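Local coordinates for protein putative mandelate racemase (Zymomonas mobilis, PDB 2OX4) that binds magnesium and, as a member of the mandelate racemase group of the enolase superfamily, probably acts as a lyase of the dehydratase type, at residues L37-I42 and T321-A326; F98-W103 and G295-F300; A109-V114 and E371-G376; P113-L118 and A331-P336; H358-V363 and I375-T380. One frame throughout, in Å; residues are numbered along the deposited sequence.

Contact 1 of 5, residues L37-I42 and T321-A326; sequences LGEAGI and TGVAEA
Thr321, the N-cap of helix 322-333, meets the carboxylate of Glu39 on strand 35-40 with both backbone and side chain. The amide N of Thr321 runs to the syn lone pair of Glu39 OE2, 3.0 Å away and almost straight at 171°. Thr321 OG1 donates to Glu39 OE1 at 2.4 Å, very short as modelled, while accepting the capping bond from Val323 N. Two residues on, Val323 turns toward the strand and lays CG1 over its backbone, 3.9 Å from Gly38 C and close to CB of Leu37. Ala324 N then gives Glu39 OE1 a second bond of 2.9 Å, coming from above the carboxylate plane, with Ala324 CB 3.4 Å from the same oxygen. Glu39 reaches all this with an extended chain, CG anti to its N (chi1 178°), and the N-terminal end of the helix probably stabilises its charge. With an alanine here, the amides of Thr321 and Ala324 and the Thr321 hydroxyl would probably lose their shared acceptor, and the helix start its polar tie to the strand. Such a joint, the sheet of the N-terminal domain fastened to a helix of the barrel, belongs to the two-domain fold of the enolase superfamily.

Contact 2 of 5, residues F98-W103 and G295-F300; sequences FDIAFW and GGFTEF
Trp103 and Asp99, one turn apart on helix 89-110 of the N-terminal domain, grip the start of helix 296-309 of the TIM-barrel domain; the short helical segments cross at 103°, their axes 7.9 Å apart. This is helix-on-helix packing between the two domains of the enolase superfamily fold.

The Trp103 side chain shows how it works. Its CB rests 3.5 Å from Phe297 CD1, and CG stays against the same ring carbon. At CD1 the neighbour becomes Phe297 CB, which lies over the face of the five-membered ring, 3.8 Å from its centroid, in a CH-pi contact. The Phe297 ring meanwhile turns its edge toward that face, an offset edge-to-face pair with planes at 71°. Further out, Trp103 NE1 points its N-H at Thr298 OG1, 3.0 Å off and exactly in the indole plane. Lys106 adds a cation-pi contact to the indole.

On the flank of Phe297, Ile100 CG2 touches CE1. Gly296 lies close under Asp99, where a CB would clash with Asp99 OD2.

Thr298 OG1 thus has two partners: it accepts from Trp103 NE1 and donates a hydrogen bond to Asp99 OD1. A chi1 of -174° swings the Asp99 carboxylate away from its own amide and toward helix 296-309, where it presents both oxygens to one residue: Asp99 OD1 accepts from Thr298 OG1 at 2.5 Å, and Asp99 OD2 accepts from Thr298 N at 3.0 Å.

Contact 3 of 5, residues A109-V114 and E371-G376; sequences ALNLPV and ELPGIG
Asn111 and Pro373 lie side by side and point the same way, the amide oxygen OD1 of Asn111 coming 3.3 Å from CG of the Pro373 ring. Pro113 meets Glu371 differently: the two cross obliquely, and Pro113 CG stays 4.0 Å from Glu371 OE1. That carboxylate is engaged elsewhere, OE1 with Tyr115 OH and OE2 in a salt bridge with Lys121. On the inner side Val114 CG2, set beside its own N while CG1 is turned anti to it (chi1 163°), lies 3.4 Å from Gly374 C. The same methyl touches Ile375 CG2.

Between these side chains run two backbone bonds. Gly374 N gives a 2.9 Å bond to Leu112 O, and Val114 N a 3.0 Å bond to Gly374 O; in each the donor stands above the carbonyl plane. Pro113 and Pro373 add CA-H...O contacts to these oxygens. Leu110 and Leu112, on the outer side, pack against Leu112 and Leu110 of a third subunit.

Leaving helix 89-110 through a Schellman motif at Asn111, the chain of the N-terminal domain is tied by a single beta bridge at Pro113 to a type II' turn, Pro373 to Gly376, in the late loop of the barrel domain.

Contact 4 of 5, residues P113-L118 and A331-P336; sequences PVYKLL and AEIAIP
Tyr115 and Leu118 lean on Ile333 and Ala334, so that the turn following helix 89-110 packs against the C-terminal end of helix 322-333 on the TIM-barrel domain. The first segment has helical backbone angles, but its bonds reach back three residues, as from Lys116 N to Pro113 O. The two chains come nearest at Tyr115 and Ala334, whose CA atoms are 5.7 Å apart.

The tight part is apolar. Tyr115 CB stands 3.5 Å from Ile333 CG2, and that methyl also reaches the ring carbon CG at an oblique angle. Both groups take a crowded position: Tyr115 CG (chi1 76°) lies between the backbone N and the carbonyl carbon of its own residue, as does Ile333 CG2. From there the tyrosine ring leads away from the helix end, and its hydroxyl is held by Glu371. The backbone N of Tyr115 is fixed by His330 of the same helix 322-333. Next to this pair, Leu118 CB touches Ala334 CB at 3.7 Å, a methyl-to-methylene contact.

Beyond it the fit slackens. Leu118 CD1 comes no nearer than 4.1 Å to the Ala331 backbone, at CA; Phe297 and Trp103 also touch this leucine. Past the Leu118–Ala334 pair the two carbonyl groups do not meet directly. A single water spans them, donating one hydrogen to Leu118 O and the other to Ala334 O, 2.9 Å from each oxygen.

Contact 5 of 5, residues H358-V363 and I375-T380; sequences HNYQPV and IGQDIT
His358 and Gln377 face each other on two irregular, largely extended chains, their CA atoms 6.1 Å apart. Backbone bonds join Asp378 to Val357 and Thr380 to Leu355. Just before Gln377 the chain turns at Gly376, whose positive phi (83°) suits glycine and where a CB would stand tightly against Tyr360 OH.

The Gln377 side chain makes the link to His358. It bends at chi2 (55°), which brings its amide back alongside His358. There Gln377 OE1 accepts from His358 N at 3.0 Å, in the carbonyl plane and on a lone pair, while Gln377 NE2 donates to His358 O at 2.7 Å. The amide thus pairs with both the N-H and the C=O of His358, much as a residue of an antiparallel neighbour would. Gln377 OE1 takes a second bond from Asp378 N, also 3.0 Å, and NE2 reaches Gly322 O weakly, at the start of helix 322-333.

This is the tail of the barrel domain in the enolase superfamily fold, where the chain heads back toward strand 387-393 in the sheet of the N-terminal domain. A leucine in place of Gln377 would probably leave His358 N and O and the amide of Asp378 without their shared partner and set the His358 backbone free to shift.

Gly376 O is held by Tyr360, whose OH donates to it at 2.6 Å on a lone pair, the oxygen lying in the ring plane at the tyrosine's edge. CD2 of the His358 ring makes a close contact of 3.2 Å with the same Gly376 O.

From the N terminus, contact 1 opens first, on strand 35-40, and closes at helix 322-333, fastening the N-terminal sheet to the barrel. Contact 2 is nested inside that loop, joining helix 89-110 to helix 296-309. Contacts 3 and 4 start from the end of helix 89-110 and the turn after it, and share Pro113 and Val114; both cross contacts 1 and 2. Contact 4 closes at the far end of helix 322-333, contact 3 only at the late loop 371-376. Contact 5 is a short closure, in series with contacts 1, 2 and 4, ending on the same stretch as contact 3. Ile375 also touches Val323 of contact 1 and Phe297 of contact 2, so contacts 1 to 3 meet there.

Contact 1 of 5, residues L37-I42 and T321-A326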
# COMPACT_ATOMS: atom_id res chain seq x y z
N LEU C 37 -20.42 38.40 18.06
CA LEU C 37 -19.01 38.71 17.85
C LEU C 37 -18.25 37.45 17.44
O LEU C 37 -18.51 36.35 17.96
CB LEU C 37 -18.39 39.26 19.14
CG LEU C 37 -18.33 40.79 19.29
CD1 LEU C 37 -17.34 41.42 18.28
CD2 LEU C 37 -19.70 41.43 19.19
N GLY C 38 -17.33 37.63 16.50
CA GLY C 38 -16.41 36.58 16.09
C GLY C 38 -15.01 37.14 15.92
O GLY C 38 -14.79 38.36 15.99
N GLU C 39 -14.06 36.25 15.70
CA GLU C 39 -12.66 36.62 15.64
C GLU C 39 -11.97 35.74 14.59
O GLU C 39 -12.19 34.53 14.56
CB GLU C 39 -11.99 36.45 17.02
CG GLU C 39 -10.51 36.78 17.01
CD GLU C 39 -9.91 37.11 18.37
OE1 GLU C 39 -10.66 37.23 19.38
OE2 GLU C 39 -8.67 37.24 18.44
N ALA C 40 -11.16 36.36 13.74
CA ALA C 40 -10.33 35.63 12.77
C ALA C 40 -8.96 35.35 13.39
O ALA C 40 -8.32 36.26 13.95
CB ALA C 40 -10.17 36.43 11.47
N GLY C 41 -8.50 34.11 13.30
CA GLY C 41 -7.30 33.71 14.06
C GLY C 41 -5.95 34.06 13.46
O GLY C 41 -5.03 33.23 13.50
N ILE C 42 -5.83 35.25 12.88
CA ILE C 42 -4.57 35.71 12.27
C ILE C 42 -4.07 36.97 12.99
O ILE C 42 -3.60 37.93 12.36
CB ILE C 42 -4.75 35.99 10.73
CG1 ILE C 42 -5.59 34.90 10.05
CG2 ILE C 42 -3.39 36.09 10.02
CD1 ILE C 42 -5.62 34.98 8.53
N THR C 321 -7.80 37.56 21.25
CA THR C 321 -8.53 38.33 22.25
C THR C 321 -9.44 37.45 23.10
O THR C 321 -9.51 36.22 22.90
CB THR C 321 -9.42 39.44 21.63
OG1 THR C 321 -10.64 38.87 21.15
CG2 THR C 321 -8.71 40.20 20.52
N GLY C 322 -10.14 38.10 24.02
CA GLY C 322 -11.14 37.45 24.86
C GLY C 322 -12.35 36.90 24.11
O GLY C 322 -13.06 36.05 24.64
N VAL C 323 -12.59 37.39 22.90
CA VAL C 323 -13.60 36.79 22.02
C VAL C 323 -13.18 35.37 21.65
O VAL C 323 -13.93 34.43 21.92
CB VAL C 323 -13.88 37.65 20.75
CG1 VAL C 323 -14.84 36.92 19.78
CG2 VAL C 323 -14.49 39.02 21.15
N ALA C 324 -11.99 35.22 21.07
CA ALA C 324 -11.42 33.90 20.80
C ALA C 324 -11.39 33.01 22.04
O ALA C 324 -11.75 31.83 21.98
CB ALA C 324 -10.01 34.04 20.21
N GLU C 325 -10.95 33.55 23.17
CA GLU C 325 -10.81 32.68 24.35
C GLU C 325 -12.15 32.19 24.89
O GLU C 325 -12.31 30.98 25.15
CB GLU C 325 -9.93 33.27 25.45
CG GLU C 325 -9.59 32.19 26.52
CD GLU C 325 -8.19 32.30 27.14
OE1 GLU C 325 -7.77 33.44 27.45
OE2 GLU C 325 -7.53 31.25 27.35
N ALA C 326 -13.12 33.10 25.04
CA ALA C 326 -14.46 32.73 25.49
C ALA C 326 -15.07 31.68 24.56
O ALA C 326 -15.63 30.69 25.02
CB ALA C 326 -15.37 33.96 25.58

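Contact 2 of 5, residues F98-W103 and G295-F300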
# COMPACT_ATOMS: atom_id res chain seq x y z
N PHE C 98 -17.10 34.61 11.00
CA PHE C 98 -18.54 34.71 10.83
C PHE C 98 -19.29 33.61 11.57
O PHE C 98 -20.27 33.88 12.27
CB PHE C 98 -18.89 34.76 9.34
CG PHE C 98 -18.68 36.11 8.73
CD1 PHE C 98 -17.74 36.31 7.74
CD2 PHE C 98 -19.42 37.21 9.19
CE1 PHE C 98 -17.55 37.57 7.18
CE2 PHE C 98 -19.24 38.48 8.63
CZ PHE C 98 -18.30 38.66 7.64
N ASP C 99 -18.80 32.38 11.46
CA ASP C 99 -19.45 31.24 12.11
C ASP C 99 -19.55 31.43 13.63
O ASP C 99 -20.60 31.21 14.22
CB ASP C 99 -18.76 29.92 11.73
CG ASP C 99 -19.49 28.71 12.27
OD1 ASP C 99 -20.46 28.25 11.63
OD2 ASP C 99 -19.08 28.24 13.34
N ILE C 100 -18.46 31.91 14.24
CA ILE C 100 -18.44 32.18 15.68
C ILE C 100 -19.53 33.22 16.04
O ILE C 100 -20.32 33.01 16.98
CB ILE C 100 -17.03 32.64 16.15
CG1 ILE C 100 -16.01 31.50 16.01
CG2 ILE C 100 -17.07 33.12 17.64
CD1 ILE C 100 -14.52 31.95 16.06
N ALA C 101 -19.61 34.30 15.26
CA ALA C 101 -20.62 35.35 15.49
C ALA C 101 -22.06 34.83 15.33
O ALA C 101 -22.97 35.22 16.08
CB ALA C 101 -20.37 36.52 14.58
N PHE C 102 -22.27 33.94 14.36
CA PHE C 102 -23.59 33.32 14.19
C PHE C 102 -24.02 32.51 15.41
O PHE C 102 -25.17 32.62 15.87
CB PHE C 102 -23.65 32.44 12.94
CG PHE C 102 -23.30 33.14 11.66
CD1 PHE C 102 -22.71 32.43 10.63
CD2 PHE C 102 -23.56 34.50 11.49
CE1 PHE C 102 -22.37 33.06 9.44
CE2 PHE C 102 -23.22 35.15 10.30
CZ PHE C 102 -22.63 34.43 9.27
N TRP C 103 -23.10 31.69 15.94
CA TRP C 103 -23.42 30.91 17.13
C TRP C 103 -23.65 31.82 18.35
O TRP C 103 -24.55 31.55 19.15
CB TRP C 103 -22.35 29.85 17.42
CG TRP C 103 -22.43 28.65 16.48
CD1 TRP C 103 -21.72 28.46 15.33
CD2 TRP C 103 -23.25 27.49 16.64
NE1 TRP C 103 -22.06 27.24 14.76
CE2 TRP C 103 -22.99 26.63 15.55
CE3 TRP C 103 -24.18 27.09 17.61
CZ2 TRP C 103 -23.63 25.39 15.40
CZ3 TRP C 103 -24.82 25.86 17.46
CH2 TRP C 103 -24.55 25.03 16.36
N GLY C 295 -12.51 26.86 10.80
CA GLY C 295 -13.86 26.93 10.23
C GLY C 295 -14.96 27.24 11.24
O GLY C 295 -16.14 27.01 10.97
N GLY C 296 -14.59 27.77 12.42
CA GLY C 296 -15.61 28.19 13.40
C GLY C 296 -16.08 27.04 14.27
O GLY C 296 -15.54 25.92 14.17
N PHE C 297 -17.07 27.30 15.11
CA PHE C 297 -17.70 26.23 15.92
C PHE C 297 -18.17 25.05 15.06
O PHE C 297 -18.01 23.89 15.44
CB PHE C 297 -18.93 26.75 16.66
CG PHE C 297 -18.61 27.65 17.83
CD1 PHE C 297 -19.03 28.98 17.82
CD2 PHE C 297 -17.97 27.15 18.96
CE1 PHE C 297 -18.78 29.82 18.90
CE2 PHE C 297 -17.71 27.99 20.05
CZ PHE C 297 -18.12 29.32 20.01
N THR C 298 -18.76 25.36 13.91
CA THR C 298 -19.37 24.35 13.03
C THR C 298 -18.32 23.33 12.60
O THR C 298 -18.53 22.10 12.71
CB THR C 298 -20.03 25.04 11.81
OG1 THR C 298 -21.10 25.87 12.27
CG2 THR C 298 -20.59 24.01 10.82
N GLU C 299 -17.18 23.83 12.16
CA GLU C 299 -16.14 22.95 11.63
C GLU C 299 -15.26 22.36 12.73
O GLU C 299 -14.84 21.21 12.63
CB GLU C 299 -15.29 23.69 10.59
CG GLU C 299 -14.41 22.77 9.73
CD GLU C 299 -15.17 22.03 8.64
OE1 GLU C 299 -16.42 22.13 8.58
OE2 GLU C 299 -14.52 21.36 7.82
N PHE C 300 -14.98 23.13 13.78
CA PHE C 300 -14.25 22.61 14.95
C PHE C 300 -14.90 21.32 15.44
O PHE C 300 -14.22 20.32 15.69
CB PHE C 300 -14.28 23.62 16.09
CG PHE C 300 -13.50 23.19 17.32
CD1 PHE C 300 -12.21 23.67 17.53
CD2 PHE C 300 -14.08 22.37 18.29
CE1 PHE C 300 -11.49 23.32 18.68
CE2 PHE C 300 -13.35 21.99 19.44
CZ PHE C 300 -12.07 22.47 19.63

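Contact 3 of 5, residues A109-V114 and E371-G376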
# COMPACT_ATOMS: atom_id res chain seq x y z
N ALA C 109 -30.26 34.78 21.08
CA ALA C 109 -31.66 34.59 20.69
C ALA C 109 -32.41 33.61 21.58
O ALA C 109 -33.59 33.81 21.87
CB ALA C 109 -31.77 34.17 19.21
N LEU C 110 -31.72 32.57 22.03
CA LEU C 110 -32.34 31.49 22.78
C LEU C 110 -32.12 31.61 24.30
O LEU C 110 -32.57 30.75 25.07
CB LEU C 110 -31.85 30.13 22.27
CG LEU C 110 -32.13 29.86 20.80
CD1 LEU C 110 -31.44 28.59 20.34
CD2 LEU C 110 -33.64 29.81 20.52
N ASN C 111 -31.42 32.68 24.70
CA ASN C 111 -31.03 32.92 26.09
C ASN C 111 -30.25 31.72 26.67
O ASN C 111 -30.57 31.20 27.75
CB ASN C 111 -32.26 33.25 26.94
CG ASN C 111 -31.91 33.94 28.24
OD1 ASN C 111 -31.00 34.77 28.28
ND2 ASN C 111 -32.60 33.58 29.30
N LEU C 112 -29.26 31.27 25.92
CA LEU C 112 -28.48 30.09 26.29
C LEU C 112 -27.02 30.33 25.98
O LEU C 112 -26.71 30.95 24.96
CB LEU C 112 -28.94 28.85 25.51
CG LEU C 112 -30.17 28.06 25.97
CD1 LEU C 112 -30.38 26.88 25.03
CD2 LEU C 112 -30.02 27.61 27.41
N PRO C 113 -26.11 29.82 26.82
CA PRO C 113 -24.69 29.81 26.47
C PRO C 113 -24.46 28.86 25.29
O PRO C 113 -25.17 27.86 25.17
CB PRO C 113 -24.00 29.27 27.74
CG PRO C 113 -25.07 28.53 28.49
CD PRO C 113 -26.38 29.20 28.13
N VAL C 114 -23.50 29.19 24.44
CA VAL C 114 -23.28 28.44 23.20
C VAL C 114 -23.07 26.94 23.41
O VAL C 114 -23.56 26.13 22.61
CB VAL C 114 -22.16 29.09 22.33
CG1 VAL C 114 -21.62 28.12 21.27
CG2 VAL C 114 -22.68 30.34 21.67
N GLU C 371 -21.35 31.23 31.35
CA GLU C 371 -22.73 30.78 31.45
C GLU C 371 -23.73 31.84 30.98
O GLU C 371 -24.94 31.65 31.09
CB GLU C 371 -23.05 30.34 32.88
CG GLU C 371 -22.21 29.18 33.41
CD GLU C 371 -22.60 27.83 32.82
OE1 GLU C 371 -23.64 27.73 32.12
OE2 GLU C 371 -21.87 26.85 33.06
N LEU C 372 -23.22 32.95 30.44
CA LEU C 372 -24.05 34.03 29.89
C LEU C 372 -24.64 33.57 28.55
O LEU C 372 -24.16 32.58 27.98
CB LEU C 372 -23.19 35.28 29.69
CG LEU C 372 -22.59 35.95 30.93
CD1 LEU C 372 -21.65 37.09 30.54
CD2 LEU C 372 -23.71 36.47 31.83
N PRO C 373 -25.69 34.25 28.05
CA PRO C 373 -26.14 33.93 26.69
C PRO C 373 -25.05 34.14 25.63
O PRO C 373 -24.23 35.04 25.77
CB PRO C 373 -27.30 34.90 26.46
CG PRO C 373 -27.79 35.25 27.85
CD PRO C 373 -26.54 35.28 28.69
N GLY C 374 -25.05 33.31 24.59
CA GLY C 374 -24.07 33.45 23.50
C GLY C 374 -22.70 32.94 23.93
O GLY C 374 -22.60 32.02 24.76
N ILE C 375 -21.62 33.52 23.39
CA ILE C 375 -20.27 33.09 23.80
C ILE C 375 -19.89 33.70 25.16
O ILE C 375 -18.94 33.25 25.79
CB ILE C 375 -19.18 33.41 22.73
CG1 ILE C 375 -19.01 34.92 22.55
CG2 ILE C 375 -19.48 32.69 21.39
CD1 ILE C 375 -17.86 35.32 21.61
N GLY C 376 -20.65 34.71 25.60
CA GLY C 376 -20.40 35.33 26.91
C GLY C 376 -19.32 36.39 26.88
O GLY C 376 -18.62 36.61 27.87

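Contact 4 of 5, residues P113-L118 and A331-P336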
# COMPACT_ATOMS: atom_id res chain seq x y z
N PRO C 113 -26.11 29.82 26.82
CA PRO C 113 -24.69 29.81 26.47
C PRO C 113 -24.46 28.86 25.29
O PRO C 113 -25.17 27.86 25.17
CB PRO C 113 -24.00 29.27 27.74
CG PRO C 113 -25.07 28.53 28.49
CD PRO C 113 -26.38 29.20 28.13
N VAL C 114 -23.50 29.19 24.44
CA VAL C 114 -23.28 28.44 23.20
C VAL C 114 -23.07 26.94 23.41
O VAL C 114 -23.56 26.13 22.61
CB VAL C 114 -22.16 29.09 22.33
CG1 VAL C 114 -21.62 28.12 21.27
CG2 VAL C 114 -22.68 30.34 21.67
N TYR C 115 -22.37 26.55 24.48
CA TYR C 115 -22.10 25.12 24.70
C TYR C 115 -23.39 24.29 24.78
O TYR C 115 -23.38 23.11 24.42
CB TYR C 115 -21.19 24.88 25.92
CG TYR C 115 -21.91 25.04 27.25
CD1 TYR C 115 -22.64 23.98 27.80
CD2 TYR C 115 -21.86 26.24 27.95
CE1 TYR C 115 -23.32 24.13 29.00
CE2 TYR C 115 -22.52 26.39 29.15
CZ TYR C 115 -23.24 25.34 29.67
OH TYR C 115 -23.90 25.51 30.87
N LYS C 116 -24.48 24.90 25.24
CA LYS C 116 -25.78 24.21 25.30
C LYS C 116 -26.32 23.93 23.90
O LYS C 116 -27.13 23.05 23.72
CB LYS C 116 -26.80 25.00 26.12
CG LYS C 116 -26.47 25.16 27.61
CD LYS C 116 -27.14 24.09 28.48
CE LYS C 116 -26.93 24.37 29.98
NZ LYS C 116 -28.04 25.16 30.58
N LEU C 117 -25.88 24.71 22.91
CA LEU C 117 -26.26 24.48 21.51
C LEU C 117 -25.31 23.55 20.75
O LEU C 117 -25.61 23.13 19.64
CB LEU C 117 -26.43 25.81 20.76
CG LEU C 117 -27.38 26.82 21.42
CD1 LEU C 117 -27.40 28.14 20.65
CD2 LEU C 117 -28.76 26.21 21.54
N LEU C 118 -24.18 23.22 21.37
CA LEU C 118 -23.15 22.36 20.74
C LEU C 118 -23.16 20.94 21.30
O LEU C 118 -22.33 20.10 20.93
CB LEU C 118 -21.77 22.98 20.94
CG LEU C 118 -21.50 24.38 20.37
CD1 LEU C 118 -20.12 24.86 20.84
CD2 LEU C 118 -21.57 24.35 18.83
N ALA C 331 -16.53 25.49 22.85
CA ALA C 331 -16.18 24.41 21.92
C ALA C 331 -15.59 23.21 22.68
O ALA C 331 -15.99 22.07 22.48
CB ALA C 331 -15.20 24.91 20.85
N GLU C 332 -14.67 23.50 23.59
CA GLU C 332 -13.96 22.46 24.32
C GLU C 332 -14.79 21.72 25.36
O GLU C 332 -14.65 20.51 25.52
CB GLU C 332 -12.72 23.03 24.98
CG GLU C 332 -11.62 23.39 23.99
CD GLU C 332 -10.44 24.06 24.66
OE1 GLU C 332 -10.65 24.87 25.60
OE2 GLU C 332 -9.30 23.79 24.25
N ILE C 333 -15.65 22.44 26.07
CA ILE C 333 -16.48 21.78 27.09
C ILE C 333 -17.51 20.85 26.44
O ILE C 333 -17.96 19.89 27.06
CB ILE C 333 -17.15 22.80 28.06
CG1 ILE C 333 -17.45 22.12 29.41
CG2 ILE C 333 -18.40 23.42 27.46
CD1 ILE C 333 -17.23 23.02 30.60
N ALA C 334 -17.86 21.13 25.18
CA ALA C 334 -18.89 20.36 24.47
C ALA C 334 -18.39 19.09 23.77
O ALA C 334 -19.20 18.37 23.16
CB ALA C 334 -19.63 21.24 23.47
N ILE C 335 -17.09 18.82 23.81
CA ILE C 335 -16.56 17.62 23.13
C ILE C 335 -16.08 16.57 24.15
O ILE C 335 -15.54 16.94 25.19
CB ILE C 335 -15.42 17.95 22.10
CG1 ILE C 335 -14.24 18.67 22.79
CG2 ILE C 335 -15.96 18.78 20.91
CD1 ILE C 335 -12.96 18.77 21.93
N PRO C 336 -16.29 15.27 23.87
CA PRO C 336 -15.80 14.22 24.78
C PRO C 336 -14.28 14.04 24.78
O PRO C 336 -13.72 13.67 25.83
CB PRO C 336 -16.51 12.95 24.27
CG PRO C 336 -16.75 13.21 22.82
CD PRO C 336 -17.02 14.70 22.72
O HOH W 1 -19.52 19.40 20.42

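Contact 5 of 5, residues H358-V363 and I375-T380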
# COMPACT_ATOMS: atom_id res chain seq x y z
N HIS C 358 -15.44 41.26 29.36
CA HIS C 358 -15.09 40.28 30.41
C HIS C 358 -13.68 39.77 30.23
O HIS C 358 -13.26 39.47 29.12
CB HIS C 358 -16.06 39.10 30.40
CG HIS C 358 -17.49 39.50 30.38
ND1 HIS C 358 -18.13 40.04 31.47
CD2 HIS C 358 -18.41 39.46 29.39
CE1 HIS C 358 -19.39 40.31 31.16
NE2 HIS C 358 -19.59 39.96 29.90
N ASN C 359 -12.94 39.66 31.33
CA ASN C 359 -11.61 39.09 31.29
C ASN C 359 -11.61 37.72 31.97
O ASN C 359 -11.34 37.61 33.17
CB ASN C 359 -10.61 40.04 31.96
CG ASN C 359 -9.16 39.57 31.83
OD1 ASN C 359 -8.82 38.73 30.98
ND2 ASN C 359 -8.29 40.13 32.66
N TYR C 360 -11.91 36.67 31.20
CA TYR C 360 -11.99 35.32 31.74
C TYR C 360 -10.59 34.79 31.97
O TYR C 360 -9.78 34.76 31.05
CB TYR C 360 -12.75 34.38 30.79
CG TYR C 360 -14.21 34.71 30.66
CD1 TYR C 360 -15.12 34.40 31.69
CD2 TYR C 360 -14.70 35.35 29.53
CE1 TYR C 360 -16.47 34.72 31.57
CE2 TYR C 360 -16.04 35.66 29.41
CZ TYR C 360 -16.92 35.35 30.43
OH TYR C 360 -18.26 35.67 30.30
N GLN C 361 -10.31 34.40 33.22
CA GLN C 361 -9.00 33.88 33.60
C GLN C 361 -9.17 32.59 34.39
O GLN C 361 -10.18 32.41 35.06
CB GLN C 361 -8.22 34.91 34.44
CG GLN C 361 -7.78 36.16 33.69
CD GLN C 361 -6.69 35.88 32.66
OE1 GLN C 361 -5.81 35.05 32.88
NE2 GLN C 361 -6.76 36.59 31.54
N PRO C 362 -8.18 31.68 34.31
CA PRO C 362 -8.27 30.46 35.09
C PRO C 362 -8.22 30.77 36.59
O PRO C 362 -7.68 31.80 36.99
CB PRO C 362 -7.02 29.68 34.68
CG PRO C 362 -6.67 30.23 33.35
CD PRO C 362 -6.96 31.69 33.49
N VAL C 363 -8.81 29.88 37.38
CA VAL C 363 -8.66 29.89 38.84
C VAL C 363 -8.00 28.59 39.29
O VAL C 363 -8.53 27.50 39.05
CB VAL C 363 -10.04 30.03 39.53
CG1 VAL C 363 -9.90 30.05 41.06
CG2 VAL C 363 -10.79 31.26 39.02
N ILE C 375 -21.62 33.52 23.39
CA ILE C 375 -20.27 33.09 23.80
C ILE C 375 -19.89 33.70 25.16
O ILE C 375 -18.94 33.25 25.79
CB ILE C 375 -19.18 33.41 22.73
CG1 ILE C 375 -19.01 34.92 22.55
CG2 ILE C 375 -19.48 32.69 21.39
CD1 ILE C 375 -17.86 35.32 21.61
N GLY C 376 -20.65 34.71 25.60
CA GLY C 376 -20.40 35.33 26.91
C GLY C 376 -19.32 36.39 26.88
O GLY C 376 -18.62 36.61 27.87
N GLN C 377 -19.18 37.06 25.74
CA GLN C 377 -18.13 38.05 25.56
C GLN C 377 -18.65 39.17 24.69
O GLN C 377 -19.56 38.95 23.88
CB GLN C 377 -16.88 37.40 24.95
CG GLN C 377 -15.61 38.28 24.93
CD GLN C 377 -15.24 38.80 26.30
OE1 GLN C 377 -15.82 39.77 26.79
NE2 GLN C 377 -14.28 38.14 26.95
N ASP C 378 -18.07 40.36 24.85
CA ASP C 378 -18.35 41.47 23.95
C ASP C 378 -17.08 42.31 23.80
O ASP C 378 -16.17 42.25 24.63
CB ASP C 378 -19.49 42.33 24.52
CG ASP C 378 -20.28 43.08 23.45
OD1 ASP C 378 -19.83 43.21 22.28
OD2 ASP C 378 -21.37 43.56 23.80
N ILE C 379 -17.00 43.09 22.73
CA ILE C 379 -15.93 44.06 22.58
C ILE C 379 -16.31 45.34 23.33
O ILE C 379 -17.48 45.58 23.63
CB ILE C 379 -15.65 44.37 21.11
CG1 ILE C 379 -16.96 44.74 20.37
CG2 ILE C 379 -14.95 43.17 20.46
CD1 ILE C 379 -16.76 45.42 19.03
N THR C 380 -15.29 46.13 23.65
CA THR C 380 -15.48 47.43 24.28
C THR C 380 -15.74 48.52 23.24
O THR C 380 -15.39 48.36 22.05
CB THR C 380 -14.24 47.79 25.12
OG1 THR C 380 -13.07 47.79 24.28
CG2 THR C 380 -14.04 46.77 26.24